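Local coordinates for galactofuranose-binding protein YtfQ (Escherichia coli, PDB 2VK2) that binds alpha- and beta-galactofuranose in the periplasm as the solute-binding protein of an ABC transporter that imports the sugar, at residues I62-V67 and I84-L89; N130-Q135 and I162-S167; V178-I183 and I210-L215. One frame throughout, in Å; residues are numbered along the deposited sequence.

Contact 1: I62-V67 and I84-L89; sequences IFIAPV and IPVFLL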
loop_
_atom_site.group_PDB
_atom_site.type_symbol
_atom_site.label_atom_id
_atom_site.label_comp_id
_atom_site.label_asym_id
_atom_site.label_seq_id
_atom_site.Cartn_x
_atom_site.Cartn_y
_atom_site.Cartn_z
ATOM N N ILE A 62 -1.771 -1.346 20.996
ATOM C CA ILE A 62 -0.688 -1.445 20.029
ATOM C C ILE A 62 -1.277 -1.466 18.625
ATOM O O ILE A 62 -2.214 -2.211 18.351
ATOM C CB ILE A 62 0.180 -2.697 20.287
ATOM C CG1 ILE A 62 0.937 -2.523 21.607
ATOM C CG2 ILE A 62 1.166 -2.928 19.141
ATOM C CD1 ILE A 62 1.554 -3.794 22.148
ATOM N N PHE A 63 -0.744 -0.608 17.761
ATOM C CA PHE A 63 -1.080 -0.603 16.342
ATOM C C PHE A 63 0.121 -1.197 15.618
ATOM O O PHE A 63 1.262 -0.866 15.937
ATOM C CB PHE A 63 -1.300 0.825 15.827
ATOM C CG PHE A 63 -2.578 1.496 16.292
ATOM C CD1 PHE A 63 -3.436 0.927 17.231
ATOM C CD2 PHE A 63 -2.894 2.753 15.789
ATOM C CE1 PHE A 63 -4.593 1.594 17.624
ATOM C CE2 PHE A 63 -4.037 3.417 16.187
ATOM C CZ PHE A 63 -4.887 2.842 17.101
ATOM N N ILE A 64 -0.123 -2.072 14.649
ATOM C CA ILE A 64 0.959 -2.644 13.854
ATOM C C ILE A 64 0.574 -2.558 12.391
ATOM O O ILE A 64 -0.533 -2.937 12.030
ATOM C CB ILE A 64 1.204 -4.138 14.172
ATOM C CG1 ILE A 64 1.487 -4.361 15.661
ATOM C CG2 ILE A 64 2.361 -4.683 13.333
ATOM C CD1 ILE A 64 1.450 -5.827 16.058
ATOM N N ALA A 65 1.484 -2.053 11.563
ATOM C CA ALA A 65 1.383 -2.214 10.115
ATOM C C ALA A 65 2.315 -3.372 9.774
ATOM O O ALA A 65 3.524 -3.183 9.707
ATOM C CB ALA A 65 1.805 -0.937 9.404
ATOM N N PRO A 66 1.763 -4.592 9.628
ATOM C CA PRO A 66 2.638 -5.768 9.542
ATOM C C PRO A 66 3.353 -5.877 8.198
ATOM O O PRO A 66 2.702 -6.031 7.170
ATOM C CB PRO A 66 1.667 -6.939 9.740
ATOM C CG PRO A 66 0.366 -6.434 9.252
ATOM C CD PRO A 66 0.338 -4.962 9.565
ATOM N N VAL A 67 4.683 -5.814 8.210
ATOM C CA VAL A 67 5.433 -5.715 6.956
ATOM C C VAL A 67 5.151 -6.908 6.036
ATOM O O VAL A 67 4.962 -6.732 4.829
ATOM C CB VAL A 67 6.957 -5.531 7.195
ATOM C CG1 VAL A 67 7.556 -6.713 7.950
ATOM C CG2 VAL A 67 7.683 -5.294 5.875
ATOM N N ILE A 84 -3.331 -6.323 26.153
ATOM C CA ILE A 84 -3.188 -5.091 25.388
ATOM C C ILE A 84 -3.776 -5.328 23.996
ATOM O O ILE A 84 -3.255 -6.154 23.241
ATOM C CB ILE A 84 -1.709 -4.674 25.272
ATOM C CG1 ILE A 84 -1.128 -4.387 26.660
ATOM C CG2 ILE A 84 -1.561 -3.443 24.374
ATOM C CD1 ILE A 84 0.360 -4.137 26.666
ATOM N N PRO A 85 -4.872 -4.623 23.653
ATOM C CA PRO A 85 -5.497 -4.838 22.347
ATOM C C PRO A 85 -4.599 -4.410 21.191
ATOM O O PRO A 85 -3.870 -3.419 21.303
ATOM C CB PRO A 85 -6.756 -3.967 22.411
ATOM C CG PRO A 85 -6.436 -2.920 23.404
ATOM C CD PRO A 85 -5.586 -3.596 24.432
ATOM N N VAL A 86 -4.662 -5.171 20.102
ATOM C CA VAL A 86 -3.832 -4.939 18.925
ATOM C C VAL A 86 -4.713 -4.631 17.722
ATOM O O VAL A 86 -5.714 -5.307 17.479
ATOM C CB VAL A 86 -2.939 -6.161 18.620
ATOM C CG1 VAL A 86 -2.222 -5.996 17.280
ATOM C CG2 VAL A 86 -1.937 -6.364 19.743
ATOM N N PHE A 87 -4.332 -3.590 16.981
ATOM C CA PHE A 87 -5.037 -3.175 15.775
ATOM C C PHE A 87 -4.054 -3.208 14.616
ATOM O O PHE A 87 -2.954 -2.678 14.720
ATOM C CB PHE A 87 -5.599 -1.761 15.952
ATOM C CG PHE A 87 -6.540 -1.626 17.118
ATOM C CD1 PHE A 87 -7.913 -1.578 16.918
ATOM C CD2 PHE A 87 -6.054 -1.560 18.416
ATOM C CE1 PHE A 87 -8.784 -1.465 17.994
ATOM C CE2 PHE A 87 -6.920 -1.447 19.492
ATOM C CZ PHE A 87 -8.284 -1.402 19.281
ATOM N N LEU A 88 -4.448 -3.856 13.525
ATOM C CA LEU A 88 -3.594 -3.954 12.349
ATOM C C LEU A 88 -3.983 -2.870 11.353
ATOM O O LEU A 88 -5.164 -2.646 11.108
ATOM C CB LEU A 88 -3.710 -5.339 11.711
ATOM C CG LEU A 88 -3.391 -6.514 12.642
ATOM C CD1 LEU A 88 -3.578 -7.827 11.904
ATOM C CD2 LEU A 88 -1.984 -6.407 13.215
ATOM N N LEU A 89 -2.968 -2.189 10.814
ATOM C CA LEU A 89 -3.180 -1.090 9.820
ATOM C C LEU A 89 -2.510 -1.435 8.517
ATOM O O LEU A 89 -1.372 -1.782 8.471
ATOM C CB LEU A 89 -2.584 0.221 10.375
ATOM C CG LEU A 89 -3.356 0.992 11.471
ATOM C CD1 LEU A 89 -3.671 0.198 12.759
ATOM C CD2 LEU A 89 -2.555 2.262 11.777
#

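Contact 2: N130-Q135 and I162-S167; sequences NVVELQ and IIRSQS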
loop_
_atom_site.group_PDB
_atom_site.type_symbol
_atom_site.label_atom_id
_atom_site.label_comp_id
_atom_site.label_asym_id
_atom_site.label_seq_id
_atom_site.Cartn_x
_atom_site.Cartn_y
_atom_site.Cartn_z
ATOM N N ASN A 130 1.919 -6.551 -23.673
ATOM C CA ASN A 130 2.850 -7.125 -22.705
ATOM C C ASN A 130 2.998 -6.231 -21.496
ATOM O O ASN A 130 3.362 -5.070 -21.613
ATOM C CB ASN A 130 4.225 -7.313 -23.331
ATOM C CG ASN A 130 4.245 -8.458 -24.370
ATOM O OD1 ASN A 130 3.439 -9.301 -24.388
ATOM N ND2 ASN A 130 5.216 -8.408 -25.205
ATOM N N VAL A 131 2.719 -6.831 -20.340
ATOM C CA VAL A 131 2.785 -6.142 -19.061
ATOM C C VAL A 131 4.050 -6.537 -18.312
ATOM O O VAL A 131 4.434 -7.706 -18.297
ATOM C CB VAL A 131 1.554 -6.488 -18.194
ATOM C CG1 VAL A 131 1.677 -5.880 -16.800
ATOM C CG2 VAL A 131 0.280 -6.013 -18.875
ATOM N N VAL A 132 4.706 -5.556 -17.705
ATOM C CA VAL A 132 5.747 -5.826 -16.725
ATOM C C VAL A 132 5.227 -5.370 -15.364
ATOM O O VAL A 132 4.610 -4.303 -15.249
ATOM C CB VAL A 132 7.098 -5.164 -17.088
ATOM C CG1 VAL A 132 7.590 -5.681 -18.437
ATOM C CG2 VAL A 132 7.000 -3.639 -17.093
ATOM N N GLU A 133 5.441 -6.200 -14.346
ATOM C CA GLU A 133 4.883 -5.965 -13.022
ATOM C C GLU A 133 5.973 -5.650 -12.011
ATOM O O GLU A 133 6.930 -6.410 -11.866
ATOM C CB GLU A 133 4.083 -7.190 -12.568
ATOM C CG GLU A 133 3.463 -7.061 -11.173
ATOM C CD GLU A 133 2.662 -8.279 -10.773
ATOM O OE1 GLU A 133 3.094 -9.407 -11.095
ATOM O OE2 GLU A 133 1.606 -8.111 -10.129
ATOM N N LEU A 134 5.816 -4.526 -11.320
ATOM C CA LEU A 134 6.662 -4.175 -10.194
ATOM C C LEU A 134 5.882 -4.507 -8.929
ATOM O O LEU A 134 4.952 -3.792 -8.553
ATOM C CB LEU A 134 7.034 -2.691 -10.234
ATOM C CG LEU A 134 7.879 -2.277 -11.444
ATOM C CD1 LEU A 134 7.998 -0.761 -11.535
ATOM C CD2 LEU A 134 9.256 -2.917 -11.382
ATOM N N GLN A 135 6.244 -5.613 -8.287
ATOM C CA GLN A 135 5.547 -6.053 -7.085
ATOM C C GLN A 135 6.011 -5.291 -5.861
ATOM O O GLN A 135 7.115 -4.761 -5.822
ATOM C CB GLN A 135 5.778 -7.542 -6.821
ATOM C CG GLN A 135 5.346 -8.472 -7.930
ATOM C CD GLN A 135 5.443 -9.927 -7.514
ATOM O OE1 GLN A 135 5.203 -10.273 -6.353
ATOM N NE2 GLN A 135 5.795 -10.790 -8.458
ATOM N N ILE A 162 1.543 -10.942 -18.799
ATOM C CA ILE A 162 2.593 -10.482 -17.898
ATOM C C ILE A 162 3.880 -11.205 -18.279
ATOM O O ILE A 162 3.975 -12.426 -18.143
ATOM C CB ILE A 162 2.246 -10.746 -16.419
ATOM C CG1 ILE A 162 0.967 -9.998 -16.036
ATOM C CG2 ILE A 162 3.392 -10.315 -15.523
ATOM C CD1 ILE A 162 0.442 -10.346 -14.666
ATOM N N ILE A 163 4.856 -10.452 -18.778
ATOM C CA ILE A 163 6.111 -11.027 -19.278
ATOM C C ILE A 163 7.279 -10.897 -18.293
ATOM O O ILE A 163 8.273 -11.619 -18.411
ATOM C CB ILE A 163 6.510 -10.427 -20.653
ATOM C CG1 ILE A 163 6.669 -8.902 -20.587
ATOM C CG2 ILE A 163 5.476 -10.795 -21.707
ATOM C CD1 ILE A 163 7.434 -8.332 -21.762
ATOM N N ARG A 164 7.158 -9.975 -17.341
ATOM C CA ARG A 164 8.167 -9.759 -16.306
ATOM C C ARG A 164 7.453 -9.440 -15.010
ATOM O O ARG A 164 6.446 -8.735 -15.017
ATOM C CB ARG A 164 9.062 -8.566 -16.648
ATOM C CG ARG A 164 9.863 -8.683 -17.928
ATOM C CD ARG A 164 11.093 -9.534 -17.743
ATOM N NE ARG A 164 11.636 -9.948 -19.031
ATOM C CZ ARG A 164 12.664 -10.778 -19.178
ATOM N NH1 ARG A 164 13.293 -11.273 -18.120
ATOM N NH2 ARG A 164 13.072 -11.106 -20.395
ATOM N N SER A 165 7.970 -9.950 -13.897
ATOM C CA SER A 165 7.423 -9.615 -12.590
ATOM C C SER A 165 8.487 -9.792 -11.519
ATOM O O SER A 165 9.005 -10.888 -11.329
ATOM C CB SER A 165 6.202 -10.477 -12.279
ATOM O OG SER A 165 5.613 -10.078 -11.054
ATOM N N GLN A 166 8.823 -8.701 -10.837
ATOM C CA GLN A 166 9.816 -8.708 -9.766
ATOM C C GLN A 166 9.412 -7.670 -8.734
ATOM O O GLN A 166 8.721 -6.703 -9.058
ATOM C CB GLN A 166 11.205 -8.348 -10.305
ATOM C CG GLN A 166 11.833 -9.368 -11.245
ATOM C CD GLN A 166 12.347 -10.594 -10.522
ATOM O OE1 GLN A 166 11.726 -11.656 -10.557
ATOM N NE2 GLN A 166 13.486 -10.452 -9.854
ATOM N N SER A 167 9.854 -7.859 -7.497
ATOM C CA SER A 167 9.589 -6.887 -6.446
ATOM C C SER A 167 10.441 -5.637 -6.633
ATOM O O SER A 167 11.642 -5.723 -6.896
ATOM C CB SER A 167 9.858 -7.485 -5.064
ATOM O OG SER A 167 9.646 -6.513 -4.054
#

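Contact 3: V178-I183 and I210-L215; sequences VMESFI and IKEAGL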
loop_
_atom_site.group_PDB
_atom_site.type_symbol
_atom_site.label_atom_id
_atom_site.label_comp_id
_atom_site.label_asym_id
_atom_site.label_seq_id
_atom_site.Cartn_x
_atom_site.Cartn_y
_atom_site.Cartn_z
ATOM N N VAL A 178 14.554 -1.793 -11.164
ATOM C CA VAL A 178 13.935 -2.986 -11.731
ATOM C C VAL A 178 13.358 -2.695 -13.119
ATOM O O VAL A 178 13.522 -3.497 -14.038
ATOM C CB VAL A 178 12.861 -3.563 -10.787
ATOM C CG1 VAL A 178 12.136 -4.729 -11.440
ATOM C CG2 VAL A 178 13.505 -4.001 -9.476
ATOM N N MET A 179 12.707 -1.545 -13.283
ATOM C CA MET A 179 12.188 -1.158 -14.597
ATOM C C MET A 179 13.310 -1.039 -15.632
ATOM O O MET A 179 13.136 -1.453 -16.778
ATOM C CB MET A 179 11.405 0.157 -14.535
ATOM C CG MET A 179 10.642 0.487 -15.818
ATOM S SD MET A 179 9.312 -0.683 -16.145
ATOM C CE MET A 179 8.922 -0.289 -17.850
ATOM N N GLU A 180 14.450 -0.475 -15.231
ATOM C CA GLU A 180 15.622 -0.404 -16.112
ATOM C C GLU A 180 16.026 -1.791 -16.608
ATOM O O GLU A 180 16.315 -1.972 -17.791
ATOM C CB GLU A 180 16.809 0.251 -15.400
ATOM C CG GLU A 180 16.695 1.763 -15.245
ATOM C CD GLU A 180 17.732 2.350 -14.294
ATOM O OE1 GLU A 180 18.353 1.588 -13.521
ATOM O OE2 GLU A 180 17.927 3.584 -14.318
ATOM N N SER A 181 16.033 -2.770 -15.704
ATOM C CA SER A 181 16.376 -4.146 -16.067
ATOM C C SER A 181 15.337 -4.755 -17.011
ATOM O O SER A 181 15.695 -5.482 -17.937
ATOM C CB SER A 181 16.543 -5.021 -14.819
ATOM O OG SER A 181 15.295 -5.379 -14.255
ATOM N N PHE A 182 14.059 -4.461 -16.775
ATOM C CA PHE A 182 12.988 -4.933 -17.655
ATOM C C PHE A 182 13.123 -4.346 -19.061
ATOM O O PHE A 182 12.972 -5.058 -20.051
ATOM C CB PHE A 182 11.602 -4.572 -17.102
ATOM C CG PHE A 182 11.196 -5.327 -15.852
ATOM C CD1 PHE A 182 11.876 -6.461 -15.410
ATOM C CD2 PHE A 182 10.081 -4.909 -15.140
ATOM C CE1 PHE A 182 11.463 -7.134 -14.265
ATOM C CE2 PHE A 182 9.661 -5.586 -14.007
ATOM C CZ PHE A 182 10.352 -6.693 -13.568
ATOM N N ILE A 183 13.396 -3.046 -19.135
ATOM C CA ILE A 183 13.562 -2.357 -20.416
ATOM C C ILE A 183 14.711 -2.967 -21.222
ATOM O O ILE A 183 14.557 -3.252 -22.411
ATOM C CB ILE A 183 13.797 -0.843 -20.206
ATOM C CG1 ILE A 183 12.504 -0.169 -19.737
ATOM C CG2 ILE A 183 14.285 -0.179 -21.490
ATOM C CD1 ILE A 183 12.697 1.242 -19.224
ATOM N N ILE A 210 11.731 4.786 -18.065
ATOM C CA ILE A 210 11.130 4.800 -19.399
ATOM C C ILE A 210 11.614 6.017 -20.192
ATOM O O ILE A 210 12.009 5.893 -21.354
ATOM C CB ILE A 210 9.583 4.794 -19.327
ATOM C CG1 ILE A 210 9.075 3.470 -18.746
ATOM C CG2 ILE A 210 8.976 5.008 -20.709
ATOM C CD1 ILE A 210 7.653 3.540 -18.229
ATOM N N LYS A 211 11.593 7.187 -19.558
ATOM C CA LYS A 211 12.077 8.416 -20.195
ATOM C C LYS A 211 13.561 8.337 -20.544
ATOM O O LYS A 211 13.969 8.745 -21.633
ATOM C CB LYS A 211 11.821 9.634 -19.303
ATOM C CG LYS A 211 10.360 10.041 -19.245
ATOM C CD LYS A 211 10.167 11.466 -18.753
ATOM C CE LYS A 211 10.072 11.546 -17.248
ATOM N NZ LYS A 211 9.752 12.925 -16.787
ATOM N N GLU A 212 14.361 7.805 -19.624
ATOM C CA GLU A 212 15.805 7.680 -19.841
ATOM C C GLU A 212 16.157 6.694 -20.966
ATOM O O GLU A 212 17.231 6.791 -21.567
ATOM C CB GLU A 212 16.513 7.311 -18.532
ATOM C CG GLU A 212 16.535 8.469 -17.535
ATOM C CD GLU A 212 17.117 8.105 -16.179
ATOM O OE1 GLU A 212 17.658 6.992 -16.024
ATOM O OE2 GLU A 212 17.038 8.950 -15.262
ATOM N N ALA A 213 15.243 5.769 -21.262
ATOM C CA ALA A 213 15.389 4.844 -22.392
ATOM C C ALA A 213 14.972 5.466 -23.732
ATOM O O ALA A 213 15.108 4.828 -24.776
ATOM C CB ALA A 213 14.584 3.573 -22.135
ATOM N N GLY A 214 14.453 6.693 -23.700
ATOM C CA GLY A 214 14.029 7.395 -24.911
ATOM C C GLY A 214 12.596 7.104 -25.322
ATOM O O GLY A 214 12.205 7.383 -26.458
ATOM N N LEU A 215 11.809 6.552 -24.398
ATOM C CA LEU A 215 10.404 6.239 -24.647
ATOM C C LEU A 215 9.499 7.236 -23.935
ATOM O O LEU A 215 9.937 7.959 -23.039
ATOM C CB LEU A 215 10.083 4.820 -24.172
ATOM C CG LEU A 215 10.811 3.687 -24.895
ATOM C CD1 LEU A 215 10.640 2.380 -24.135
ATOM C CD2 LEU A 215 10.311 3.553 -26.328
HETATM O O HOH W 1 17.692 4.539 -16.857
#

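Contact 1: I62-V67 and I84-L89
Ile62 to Ile64 and Val86 to Leu89 run side by side in the same direction, their axes 4.7 Å apart, and four backbone hydrogen bonds join them: Ile62 N to Pro85 O, Phe87 N to Ile62 O, Ile64 N to Phe87 O and Leu89 N to Ile64 O. The last is the shortest, 2.8 Å from Leu89 N to Ile64 O. On one face of the sheet Phe63 and Phe87 lie next to each other. CE1 of Phe63 comes to 3.6 Å from CD2 of Phe87, the ring planes inclined at 66°, so that the rings meet obliquely. Farther along the strand Leu89 also reaches Phe63, its CD1 3.9 Å from Phe63 CG. Helix 252-265 packs on these three residues, so large apolar side chains suit this buried face. The two strands and helix 73-81 between them form a right-handed beta-alpha-beta unit in one lobe of the periplasmic binding protein fold. On the other face the side chains are branched and aliphatic. Ile62 has CG1 anti to the carbonyl carbon (chi1 -68°), which carries CG1 and CD1 toward Ile84, each 3.8 Å from Ile84 CG2. Farther along, Ile64 CD1 meets Val86 CG1 at 3.9 Å, while Ile64 CB is 4.0 Å from Leu88 CD2; helix 44-57 covers Ile62 and Ile64. Past the strand end, small Ala65 lies close to Asp90 and Arg17, both of which bind galactofuranose.

Contact 2: N130-Q135 and I162-S167
Glu133 and Gln135 reach across to the same hydroxyl, that of Ser165, from neighbouring positions on one face of two parallel strands. The chain of Gln135 can be followed outward. Its CB lies 3.9 Å from Ser167 CA, CG and CD each pass 3.5 Å from Ser165 OG, and the extended chain then brings NE2 to 2.7 Å from that oxygen; Ser165 OG lies 15° out of the plane of the Gln135 amide. Ser165 OG in turn donates to Glu133 OE1 at 2.6 Å, arriving on the anti side and 32° out of the carboxylate plane. A serine suits this place because its one hydroxyl can accept and donate at once; with OG anti to the backbone N (chi1 -175°) it stands between the two longer side chains. Lys147 forms a salt bridge with the same Glu133 oxygen and His198 bonds to the other, so the buried carboxylate is held at both oxygens. With Gln135 cut back to an alanine, Ser165 OG would probably lose its amide donor and a gap would open beside the serine. On the opposite face Val132 CG1 rests 3.7 Å from Arg164 CB, while the guanidinium group leads off to a salt bridge with Glu186. Near the other end of the pairing Ile163 crosses Asn130 at about a right angle, its CD1 3.7 Å from Asn130 CB; Asn130 ND2 is hydrogen-bonded to the backbone O of Asn191. The pairing moves by one residue between Val131 and Val132, a beta bulge in an otherwise regular parallel pair, the two strands of a beta-alpha-beta unit whose connecting helix 141-153 also carries the sugar-binding Arg146.

Contact 3: V178-I183 and I210-L215
Met179 and Ile183, one turn apart on helix 172-185, both point toward the C-terminal part of helix 200-212 and the turn after it, where Ile210 and Ala213 receive them. The methionine is bent at chi2 (66°), and the turn swings its CE obliquely across Ile210, 3.9 Å from CG1 and 4.1 Å from CD1. A flexible, unbranched chain suits the place, because it can follow the isoleucine's surface. Ile183 uses both its branches: CG2 touches Ala213 CB at 3.8 Å, while CD1 sits against the backbone of Ile210, 3.9 Å from its N. The small Ala213 probably helps the two segments come close here. On the outer side the extended chains of Glu180 and Glu212 converge obliquely, with OE2 of Glu180 3.8 Å from OE1 of Glu212 and the carboxylate planes 40° apart. A water donates a hydrogen to each of those oxygens, which probably eases the repulsion between the like charges, and the other oxygen of Glu212 forms a salt bridge with Lys176. After Ala213 the chain leaves the helix at Gly214, whose positive phi (88°) would jam a side chain against the preceding carbonyl oxygen. Gly214 N bonds back to Lys211 O and Leu215 N to Ile210 O, and this Schellman motif closes a helix lying beside its neighbour in the layered alpha/beta lobe of a periplasmic binding protein.

In the fold
Contact 1 lies in one lobe of the binding protein, contacts 2 and 3 in the other, with the centres of contacts 1 and 2 about 31 Å apart. Contacts 1 and 2 both pair consecutive parallel strands, yet their chemistry differs with position. The first sits inside its sheet, buried and wholly apolar in its side chains; the second includes outermost strand 160-167 and mixes a buried polar cluster with residues partly open to solvent. Contact 3 is a smaller helix-helix contact, apolar inside and charged outside. It adjoins contact 2: Phe182 and Val178 pack on Val132 and Leu134, so helix 172-185 touches both the sheet and helix 200-212.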